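Local coordinates for protein beta-galactosidase (Trichoderma reesei, PDB 3OGV) that probably hydrolyses terminal non-reducing beta-D-galactose residues of beta-D-galactosides, as a secreted glycoside hydrolase of family 35, at residues G45-F50 with N71-Y76; N320-F325 with Y342-S347. All blocks are in the same frame, centred on the assembly; numbering follows the deposited sequence.

Contact 1 (G45-F50 with N71-Y76); sequences GEVHPF and NTVSFY. With PTQ (2-phenylethyl 1-thio-beta-D-galactopyranoside), chain E.
Strands 38-47 and 72-76 are parallel neighbours in the TIM-barrel sheet of this family 35 enzyme, joined by helix 58-66 in a right-handed beta-alpha-beta unit, and Gly45 to Val47 of the first pair with Thr72 to Ser74 of the second. Gly45 N donates to Thr72 O (3.0 Å), Ser74 N to Gly45 O, and Val47 N to Ser74 O at an N-H...O angle of 165°. On one face of the sheet Glu46 CG stands anti to the backbone N (chi1 -174°), and the bend at chi2 (92°) brings the carboxylate to the second strand, where Ser74 OG donates to Glu46 OE1 (2.7 Å) from above the carboxylate plane. The other oxygen, Glu46 OE2, accepts from His48 NE2 (2.8 Å) through its anti lone pair, in the imidazole plane, and forms a salt bridge with Arg114. OE2 also lies over one face of the Tyr76 ring, toward the rim. His48 and Tyr76 run side by side in the same direction, His48 NE2 3.3 Å from Tyr76 CD2, and Phe50 CE2 packs on Tyr76 CB. At the C-terminal end of its strand Tyr76 enters the galactose site, where Tyr76 OH hydrogen-bonds Asn179 and accepts from PTQ O3 at 2.8 Å.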
ATOM      1  N   GLY A  45       7.311  -3.168   6.047  1.00  7.66           N
ATOM      2  CA  GLY A  45       6.385  -2.951   4.835  1.00  8.78           C
ATOM      3  C   GLY A  45       5.342  -1.836   5.199  1.00  5.80           C
ATOM      4  O   GLY A  45       4.823  -1.803   6.254  1.00  7.37           O
ATOM      5  N   GLU A  46       5.062  -1.052   4.121  1.00  6.91           N
ATOM      6  CA  GLU A  46       4.087   0.025   4.348  1.00  6.88           C
ATOM      7  C   GLU A  46       2.659  -0.549   4.206  1.00  6.45           C
ATOM      8  O   GLU A  46       2.360  -1.202   3.153  1.00  7.52           O
ATOM      9  CB  GLU A  46       4.354   1.108   3.270  1.00  8.04           C
ATOM     10  CG  GLU A  46       3.455   2.304   3.561  1.00  7.93           C
ATOM     11  CD  GLU A  46       4.146   3.336   4.457  1.00  9.66           C
ATOM     12  OE1 GLU A  46       5.327   3.180   4.879  1.00 10.61           O
ATOM     13  OE2 GLU A  46       3.512   4.423   4.685  1.00  9.03           O
ATOM     14  N   VAL A  47       1.775  -0.159   5.117  1.00  6.39           N
ATOM     15  CA  VAL A  47       0.340  -0.508   5.140  1.00  7.78           C
ATOM     16  C   VAL A  47      -0.402   0.738   5.643  1.00  7.56           C
ATOM     17  O   VAL A  47       0.045   1.332   6.666  1.00  7.61           O
ATOM     18  CB  VAL A  47       0.038  -1.634   6.101  1.00  8.09           C
ATOM     19  CG1 VAL A  47      -1.417  -1.963   6.256  1.00 10.32           C
ATOM     20  CG2 VAL A  47       0.847  -2.912   5.700  1.00  9.63           C
ATOM     21  N   HIS A  48      -1.497   1.124   5.012  1.00  7.47           N
ATOM     22  CA  HIS A  48      -2.267   2.330   5.437  1.00  6.38           C
ATOM     23  C   HIS A  48      -3.604   1.874   6.049  1.00  6.67           C
ATOM     24  O   HIS A  48      -4.480   1.465   5.269  1.00  8.18           O
ATOM     25  CB  HIS A  48      -2.429   3.291   4.285  1.00  6.52           C
ATOM     26  CG  HIS A  48      -1.158   3.837   3.783  1.00  6.46           C
ATOM     27  ND1 HIS A  48      -1.011   4.451   2.602  1.00  7.18           N
ATOM     28  CD2 HIS A  48       0.090   3.800   4.375  1.00  8.12           C
ATOM     29  CE1 HIS A  48       0.272   4.811   2.427  1.00  7.15           C
ATOM     30  NE2 HIS A  48       0.947   4.402   3.510  1.00  7.27           N
ATOM     31  N   PRO A  49      -3.796   2.019   7.334  1.00  7.16           N
ATOM     32  CA  PRO A  49      -5.007   1.420   7.926  1.00  8.80           C
ATOM     33  C   PRO A  49      -6.277   2.054   7.379  1.00  7.87           C
ATOM     34  O   PRO A  49      -7.297   1.365   7.229  1.00  8.27           O
ATOM     35  CB  PRO A  49      -4.857   1.707   9.449  1.00 11.15           C
ATOM     36  CG  PRO A  49      -3.770   2.754   9.543  1.00 16.01           C
ATOM     37  CD  PRO A  49      -2.806   2.524   8.333  1.00 10.09           C
ATOM     38  N   PHE A  50      -6.225   3.308   6.943  1.00  8.08           N
ATOM     39  CA  PHE A  50      -7.427   3.991   6.447  1.00  8.63           C
ATOM     40  C   PHE A  50      -7.827   3.446   5.103  1.00  8.49           C
ATOM     41  O   PHE A  50      -8.944   3.784   4.652  1.00 10.03           O
ATOM     42  CB  PHE A  50      -7.220   5.550   6.488  1.00  8.70           C
ATOM     43  CG  PHE A  50      -6.027   5.992   5.688  1.00  6.57           C
ATOM     44  CD1 PHE A  50      -6.072   6.165   4.343  1.00  7.72           C
ATOM     45  CD2 PHE A  50      -4.791   6.245   6.378  1.00  8.74           C
ATOM     46  CE1 PHE A  50      -4.948   6.593   3.578  1.00  8.67           C
ATOM     47  CE2 PHE A  50      -3.664   6.636   5.646  1.00  8.81           C
ATOM     48  CZ  PHE A  50      -3.716   6.793   4.283  1.00  9.54           C
ATOM     49  N   ASN A  71       9.821  -7.622  10.227  1.00  7.55           N
ATOM     50  CA  ASN A  71       9.511  -7.426  11.653  1.00  8.21           C
ATOM     51  C   ASN A  71       8.712  -6.155  11.987  1.00  5.81           C
ATOM     52  O   ASN A  71       8.357  -5.971  13.126  1.00  7.44           O
ATOM     53  CB  ASN A  71      10.829  -7.444  12.499  1.00  7.93           C
ATOM     54  CG  ASN A  71      11.895  -6.606  11.911  1.00  7.46           C
ATOM     55  OD1 ASN A  71      11.696  -5.553  11.323  1.00  8.28           O
ATOM     56  ND2 ASN A  71      13.165  -7.107  11.987  1.00  9.70           N
ATOM     57  N   THR A  72       8.495  -5.343  10.929  1.00  7.23           N
ATOM     58  CA  THR A  72       7.903  -3.995  11.175  1.00  7.12           C
ATOM     59  C   THR A  72       6.957  -3.708  10.012  1.00  6.67           C
ATOM     60  O   THR A  72       7.072  -4.191   8.909  1.00  7.34           O
ATOM     61  CB  THR A  72       9.092  -3.003  11.194  1.00  8.35           C
ATOM     62  OG1 THR A  72       9.985  -3.378  12.241  1.00 10.55           O
ATOM     63  CG2 THR A  72       8.651  -1.571  11.443  1.00 10.47           C
ATOM     64  N   VAL A  73       5.989  -2.823  10.374  1.00  6.81           N
ATOM     65  CA  VAL A  73       5.083  -2.131   9.406  1.00  7.53           C
ATOM     66  C   VAL A  73       5.179  -0.603   9.678  1.00  6.23           C
ATOM     67  O   VAL A  73       5.190  -0.206  10.829  1.00  6.64           O
ATOM     68  CB  VAL A  73       3.651  -2.713   9.558  1.00  7.47           C
ATOM     69  CG1 VAL A  73       2.545  -1.751   8.978  1.00  8.76           C
ATOM     70  CG2 VAL A  73       3.573  -4.077   8.818  1.00  9.42           C
ATOM     71  N   SER A  74       5.200   0.065   8.548  1.00  6.85           N
ATOM     72  CA  SER A  74       5.131   1.534   8.573  1.00  6.81           C
ATOM     73  C   SER A  74       3.752   1.978   8.135  1.00  6.32           C
ATOM     74  O   SER A  74       3.238   1.413   7.159  1.00  7.53           O
ATOM     75  CB  SER A  74       6.271   2.049   7.681  1.00  8.57           C
ATOM     76  OG  SER A  74       6.149   3.453   7.407  1.00 10.17           O
ATOM     77  N   PHE A  75       3.160   3.000   8.797  1.00  6.50           N
ATOM     78  CA  PHE A  75       1.834   3.427   8.411  1.00  7.00           C
ATOM     79  C   PHE A  75       1.667   4.904   8.496  1.00  7.64           C
ATOM     80  O   PHE A  75       2.233   5.567   9.375  1.00  7.06           O
ATOM     81  CB  PHE A  75       0.753   2.761   9.318  1.00  7.68           C
ATOM     82  CG  PHE A  75       0.760   3.220  10.750  1.00  6.36           C
ATOM     83  CD1 PHE A  75       1.609   2.688  11.717  1.00  7.85           C
ATOM     84  CD2 PHE A  75      -0.253   4.153  11.196  1.00  7.90           C
ATOM     85  CE1 PHE A  75       1.583   3.112  13.036  1.00  7.84           C
ATOM     86  CE2 PHE A  75      -0.241   4.578  12.529  1.00  9.48           C
ATOM     87  CZ  PHE A  75       0.641   4.060  13.486  1.00  7.74           C
ATOM     88  N   TYR A  76       0.887   5.439   7.572  1.00  6.52           N
ATOM     89  CA  TYR A  76       0.341   6.822   7.658  1.00  5.55           C
ATOM     90  C   TYR A  76      -0.909   6.878   8.422  1.00  5.73           C
ATOM     91  O   TYR A  76      -1.729   5.913   8.460  1.00  7.72           O
ATOM     92  CB  TYR A  76       0.148   7.411   6.264  1.00  6.88           C
ATOM     93  CG  TYR A  76       1.366   7.813   5.483  1.00  5.11           C
ATOM     94  CD1 TYR A  76       2.410   8.620   6.065  1.00  6.39           C
ATOM     95  CD2 TYR A  76       1.497   7.576   4.119  1.00  5.82           C
ATOM     96  CE1 TYR A  76       3.483   9.047   5.274  1.00  6.63           C
ATOM     97  CE2 TYR A  76       2.509   7.987   3.330  1.00  5.85           C
ATOM     98  CZ  TYR A  76       3.536   8.754   3.965  1.00  5.58           C
ATOM     99  OH  TYR A  76       4.578   9.121   3.167  1.00  7.16           O
TER
HETATM  100  C1  PTQ E1024       6.888   9.713  -1.463  1.00  7.38           C
HETATM  101  O1  PTQ E1024       6.270   9.376  -2.731  1.00  9.24           O
HETATM  102  S1  PTQ E1024       7.987  11.147  -1.820  1.00 10.93           S
HETATM  103  C2  PTQ E1024       5.919  10.089  -0.395  1.00  7.18           C
HETATM  104  O2  PTQ E1024       6.538  10.316   0.840  1.00  8.05           O
HETATM  105  C3  PTQ E1024       4.763   9.098  -0.248  1.00  6.15           C
HETATM  106  O3  PTQ E1024       3.768   9.631   0.576  1.00  7.13           O
HETATM  107  C4  PTQ E1024       4.232   8.691  -1.609  1.00  6.12           C
HETATM  108  O4  PTQ E1024       3.549   9.875  -2.132  1.00  8.44           O
HETATM  109  C5  PTQ E1024       5.276   8.249  -2.572  1.00  7.23           C
HETATM  110  O5  PTQ E1024       3.944   6.910  -3.985  1.00  8.12           O
HETATM  111  C6  PTQ E1024       4.957   7.990  -4.008  1.00  7.37           C
HETATM  112  C7  PTQ E1024       9.139  10.423  -3.014  1.00 11.22           C
HETATM  113  C8  PTQ E1024       9.992  11.448  -3.713  1.00 11.39           C
HETATM  114  C9  PTQ E1024      10.887  10.832  -4.714  1.00 11.70           C
HETATM  115  C10 PTQ E1024      10.451  10.669  -6.024  1.00 14.62           C
HETATM  116  C11 PTQ E1024      11.311  10.018  -6.934  1.00 15.43           C
HETATM  117  C12 PTQ E1024      12.569   9.545  -6.499  1.00 15.17           C
HETATM  118  C13 PTQ E1024      12.932   9.702  -5.184  1.00 13.15           C
HETATM  119  C14 PTQ E1024      12.107  10.276  -4.304  1.00 12.64           C

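Contact 2 (N320-F325 with Y342-S347); sequences NIYMTF and YDYGAS. With PTQ (2-phenylethyl 1-thio-beta-D-galactopyranoside), chain E.
The hydroxyl of Tyr342 is gripped by two groups: Tyr322 OH donates to Tyr342 OH (2.9 Å), and Glu122 of the galactose site is its other hydrogen-bond partner. Residues 320-325 here leave barrel strand 318-321 and meet the loop before helix 357-369, whose type I' turn from Asp343 to Ala346 carries an Asx turn, Gly345 N to Asp343 OD2. The side chains of Tyr322 and Tyr342 cross at about a right angle and meet through their hydroxyls. Tyr322 also turns an edge toward the face of the Tyr344 ring in an offset edge-to-face pair, planes 75° apart, with Tyr322 CD1 3.7 Å from Tyr344 CZ. Met323 follows a cis peptide bond. Its CG sits over the face of Tyr344, 3.8 Å from the ring centroid in a CH-pi contact, and touches Tyr342 CE2. The bend at chi2 (-56°) puts Met323 SD 3.3 Å above the plane of the Tyr322 ring, over its centre. Farther along, Ala346 CB packs against Thr324 O (3.4 Å), and a water accepts from Ser347 N and probably donates to Met323 O. Tyr344 OH donates to PTQ O5 (2.7 Å) close to its own ring plane. With Met323 CG and the edge of Tyr322 both against one face of its ring, the packing is consistent with a fixed Tyr344 hydroxyl, and the bond from Tyr322 probably steadies Tyr342 beside Glu122.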
ATOM      1  N   ASN A 320      12.274   0.033   4.525  1.00  7.40           N
ATOM      2  CA  ASN A 320      10.800  -0.059   4.417  1.00  7.46           C
ATOM      3  C   ASN A 320      10.367   0.051   2.984  1.00  6.31           C
ATOM      4  O   ASN A 320      10.776   0.887   2.217  1.00  8.17           O
ATOM      5  CB  ASN A 320      10.149   1.133   5.184  1.00  8.36           C
ATOM      6  CG  ASN A 320       8.641   1.134   5.105  1.00  8.37           C
ATOM      7  OD1 ASN A 320       7.964   0.125   5.437  1.00  8.07           O
ATOM      8  ND2 ASN A 320       8.086   2.250   4.623  1.00 10.11           N
ATOM      9  N   ILE A 321       9.561  -0.952   2.624  1.00  6.69           N
ATOM     10  CA  ILE A 321       9.023  -1.097   1.211  1.00  7.49           C
ATOM     11  C   ILE A 321       7.609  -0.439   1.081  1.00  6.49           C
ATOM     12  O   ILE A 321       6.662  -0.864   1.698  1.00  6.95           O
ATOM     13  CB  ILE A 321       8.927  -2.614   0.881  1.00  6.60           C
ATOM     14  CG1 ILE A 321      10.317  -3.318   1.057  1.00  8.73           C
ATOM     15  CG2 ILE A 321       8.404  -2.778  -0.569  1.00  8.38           C
ATOM     16  CD1 ILE A 321      11.499  -2.678   0.387  1.00 10.08           C
ATOM     17  N   TYR A 322       7.629   0.616   0.245  1.00  6.65           N
ATOM     18  CA  TYR A 322       6.398   1.427   0.040  1.00  7.04           C
ATOM     19  C   TYR A 322       5.930   1.142  -1.403  1.00  6.38           C
ATOM     20  O   TYR A 322       6.654   1.413  -2.360  1.00  6.92           O
ATOM     21  CB  TYR A 322       6.794   2.913   0.135  1.00  6.53           C
ATOM     22  CG  TYR A 322       5.546   3.831   0.044  1.00  5.82           C
ATOM     23  CD1 TYR A 322       4.882   3.994  -1.163  1.00  6.28           C
ATOM     24  CD2 TYR A 322       5.067   4.476   1.175  1.00  6.94           C
ATOM     25  CE1 TYR A 322       3.699   4.797  -1.207  1.00  6.65           C
ATOM     26  CE2 TYR A 322       3.906   5.302   1.146  1.00  7.19           C
ATOM     27  CZ  TYR A 322       3.229   5.371  -0.076  1.00  6.68           C
ATOM     28  OH  TYR A 322       2.043   6.154  -0.068  1.00  6.99           O
ATOM     29  N   MET A 323       4.731   0.561  -1.573  1.00  7.80           N
ATOM     30  CA  MET A 323       3.801  -0.063  -0.618  1.00  7.46           C
ATOM     31  C   MET A 323       4.098  -1.606  -0.478  1.00  6.44           C
ATOM     32  O   MET A 323       4.666  -2.162  -1.462  1.00  7.63           O
ATOM     33  CB  MET A 323       2.345   0.040  -1.126  1.00  7.56           C
ATOM     34  CG  MET A 323       1.794   1.495  -1.189  1.00  7.84           C
ATOM     35  SD  MET A 323       1.869   2.385   0.376  1.00  7.22           S
ATOM     36  CE  MET A 323       0.585   1.520   1.350  1.00  8.86           C
ATOM     37  N   THR A 324       3.725  -2.163   0.630  1.00  6.80           N
ATOM     38  CA  THR A 324       3.722  -3.666   0.741  1.00  6.71           C
ATOM     39  C   THR A 324       2.283  -4.171   0.581  1.00  7.38           C
ATOM     40  O   THR A 324       2.095  -5.132  -0.194  1.00  7.85           O
ATOM     41  CB  THR A 324       4.379  -4.121   2.056  1.00  7.72           C
ATOM     42  OG1 THR A 324       5.755  -3.687   1.925  1.00  8.18           O
ATOM     43  CG2 THR A 324       4.358  -5.621   2.175  1.00  9.19           C
ATOM     44  N   PHE A 325       1.290  -3.484   1.184  1.00  7.36           N
ATOM     45  CA  PHE A 325      -0.111  -3.716   0.849  1.00  8.07           C
ATOM     46  C   PHE A 325      -0.726  -2.314   0.667  1.00  7.75           C
ATOM     47  O   PHE A 325      -0.632  -1.514   1.582  1.00  8.89           O
ATOM     48  CB  PHE A 325      -0.876  -4.425   2.012  1.00  8.90           C
ATOM     49  CG  PHE A 325      -2.341  -4.399   1.855  1.00  7.75           C
ATOM     50  CD1 PHE A 325      -2.982  -5.120   0.857  1.00  8.69           C
ATOM     51  CD2 PHE A 325      -3.094  -3.583   2.679  1.00  9.66           C
ATOM     52  CE1 PHE A 325      -4.389  -5.040   0.743  1.00  9.39           C
ATOM     53  CE2 PHE A 325      -4.461  -3.535   2.564  1.00 11.13           C
ATOM     54  CZ  PHE A 325      -5.121  -4.245   1.553  1.00  9.05           C
ATOM     55  N   TYR A 342      -5.701   1.404  -5.099  1.00  6.85           N
ATOM     56  CA  TYR A 342      -4.296   1.752  -4.683  1.00  6.94           C
ATOM     57  C   TYR A 342      -3.514   0.390  -4.587  1.00  7.13           C
ATOM     58  O   TYR A 342      -2.703   0.191  -3.700  1.00  8.01           O
ATOM     59  CB  TYR A 342      -4.249   2.519  -3.333  1.00  6.83           C
ATOM     60  CG  TYR A 342      -2.949   3.282  -3.160  1.00  5.89           C
ATOM     61  CD1 TYR A 342      -2.527   4.196  -4.069  1.00  6.47           C
ATOM     62  CD2 TYR A 342      -2.174   3.049  -1.987  1.00  6.47           C
ATOM     63  CE1 TYR A 342      -1.343   5.005  -3.855  1.00  6.56           C
ATOM     64  CE2 TYR A 342      -1.023   3.843  -1.746  1.00  6.53           C
ATOM     65  CZ  TYR A 342      -0.638   4.745  -2.674  1.00  7.24           C
ATOM     66  OH  TYR A 342       0.473   5.553  -2.399  1.00  7.18           O
ATOM     67  N   ASP A 343      -3.771  -0.520  -5.542  1.00  6.37           N
ATOM     68  CA  ASP A 343      -3.002  -1.804  -5.488  1.00  5.91           C
ATOM     69  C   ASP A 343      -1.515  -1.539  -5.566  1.00  6.36           C
ATOM     70  O   ASP A 343      -0.761  -2.277  -4.889  1.00  6.78           O
ATOM     71  CB  ASP A 343      -3.483  -2.660  -6.685  1.00  8.56           C
ATOM     72  CG  ASP A 343      -2.600  -3.983  -6.841  1.00  6.08           C
ATOM     73  OD1 ASP A 343      -3.130  -4.981  -6.275  1.00  8.53           O
ATOM     74  OD2 ASP A 343      -1.586  -3.881  -7.476  1.00  7.19           O
ATOM     75  N   TYR A 344      -1.105  -0.527  -6.263  1.00  6.28           N
ATOM     76  CA  TYR A 344       0.277  -0.067  -6.287  1.00  6.27           C
ATOM     77  C   TYR A 344       1.238  -1.073  -6.995  1.00  6.62           C
ATOM     78  O   TYR A 344       2.387  -0.783  -7.154  1.00  7.01           O
ATOM     79  CB  TYR A 344       0.838   0.242  -4.855  1.00  6.93           C
ATOM     80  CG  TYR A 344       1.862   1.351  -4.824  1.00  6.99           C
ATOM     81  CD1 TYR A 344       1.448   2.714  -4.811  1.00  7.36           C
ATOM     82  CD2 TYR A 344       3.233   1.067  -4.720  1.00  7.26           C
ATOM     83  CE1 TYR A 344       2.403   3.744  -4.721  1.00  7.26           C
ATOM     84  CE2 TYR A 344       4.184   2.089  -4.633  1.00  7.21           C
ATOM     85  CZ  TYR A 344       3.770   3.393  -4.678  1.00  6.87           C
ATOM     86  OH  TYR A 344       4.717   4.366  -4.613  1.00  7.93           O
ATOM     87  N   GLY A 345       0.679  -2.178  -7.575  1.00  7.05           N
ATOM     88  CA  GLY A 345       1.615  -3.230  -8.069  1.00  7.16           C
ATOM     89  C   GLY A 345       2.347  -3.901  -6.877  1.00  6.80           C
ATOM     90  O   GLY A 345       3.396  -4.540  -7.171  1.00  8.72           O
ATOM     91  N   ALA A 346       1.862  -3.794  -5.693  1.00  6.53           N
ATOM     92  CA  ALA A 346       2.628  -4.229  -4.457  1.00  7.62           C
ATOM     93  C   ALA A 346       2.742  -5.761  -4.366  1.00  7.89           C
ATOM     94  O   ALA A 346       1.988  -6.532  -5.018  1.00  7.84           O
ATOM     95  CB  ALA A 346       1.990  -3.674  -3.210  1.00  7.23           C
ATOM     96  N   SER A 347       3.596  -6.198  -3.459  1.00  7.34           N
ATOM     97  CA  SER A 347       3.771  -7.632  -3.230  1.00  7.38           C
ATOM     98  C   SER A 347       2.530  -8.287  -2.721  1.00  8.70           C
ATOM     99  O   SER A 347       2.331  -9.513  -3.004  1.00  8.99           O
ATOM    100  CB  SER A 347       4.964  -7.881  -2.308  1.00  8.73           C
ATOM    101  OG  SER A 347       4.790  -7.284  -1.043  1.00 10.33           O
TER
HETATM  102  C1  PTQ E1024       6.888   9.713  -1.463  1.00  7.38           C
HETATM  103  O1  PTQ E1024       6.270   9.376  -2.731  1.00  9.24           O
HETATM  104  S1  PTQ E1024       7.987  11.147  -1.820  1.00 10.93           S
HETATM  105  C2  PTQ E1024       5.919  10.089  -0.395  1.00  7.18           C
HETATM  106  O2  PTQ E1024       6.538  10.316   0.840  1.00  8.05           O
HETATM  107  C3  PTQ E1024       4.763   9.098  -0.248  1.00  6.15           C
HETATM  108  O3  PTQ E1024       3.768   9.631   0.576  1.00  7.13           O
HETATM  109  C4  PTQ E1024       4.232   8.691  -1.609  1.00  6.12           C
HETATM  110  O4  PTQ E1024       3.549   9.875  -2.132  1.00  8.44           O
HETATM  111  C5  PTQ E1024       5.276   8.249  -2.572  1.00  7.23           C
HETATM  112  O5  PTQ E1024       3.944   6.910  -3.985  1.00  8.12           O
HETATM  113  C6  PTQ E1024       4.957   7.990  -4.008  1.00  7.37           C
HETATM  114  C7  PTQ E1024       9.139  10.423  -3.014  1.00 11.22           C
HETATM  115  C8  PTQ E1024       9.992  11.448  -3.713  1.00 11.39           C
HETATM  116  C9  PTQ E1024      10.887  10.832  -4.714  1.00 11.70           C
HETATM  117  C10 PTQ E1024      10.451  10.669  -6.024  1.00 14.62           C
HETATM  118  C11 PTQ E1024      11.311  10.018  -6.934  1.00 15.43           C
HETATM  119  C12 PTQ E1024      12.569   9.545  -6.499  1.00 15.17           C
HETATM  120  C13 PTQ E1024      12.932   9.702  -5.184  1.00 13.15           C
HETATM  121  C14 PTQ E1024      12.107  10.276  -4.304  1.00 12.64           C
HETATM  122  O   HOH W   1       5.681  -4.637  -2.217  1.00  9.20           O

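Contacts 1 and 2 follow one another along the chain, the first closing before the second opens, and their centres lie about 10 Å apart within the family 35 catalytic domain. They share one sheet: strand 38-47 lies between strand 72-76 of contact 1 and strand 318-321 of contact 2, so the early and late strands meet where the barrel closes. Glu46 N and Ile321 O, 2.9 Å apart, probably form a hydrogen bond across this join, as do Glu46 OE1 and Asn320 ND2. Both reach the bound thiogalactoside, contact 1 through the end of strand 72-76, contact 2 through residues just after strand 318-321 and a loop, bringing residues distant in sequence around a single sugar.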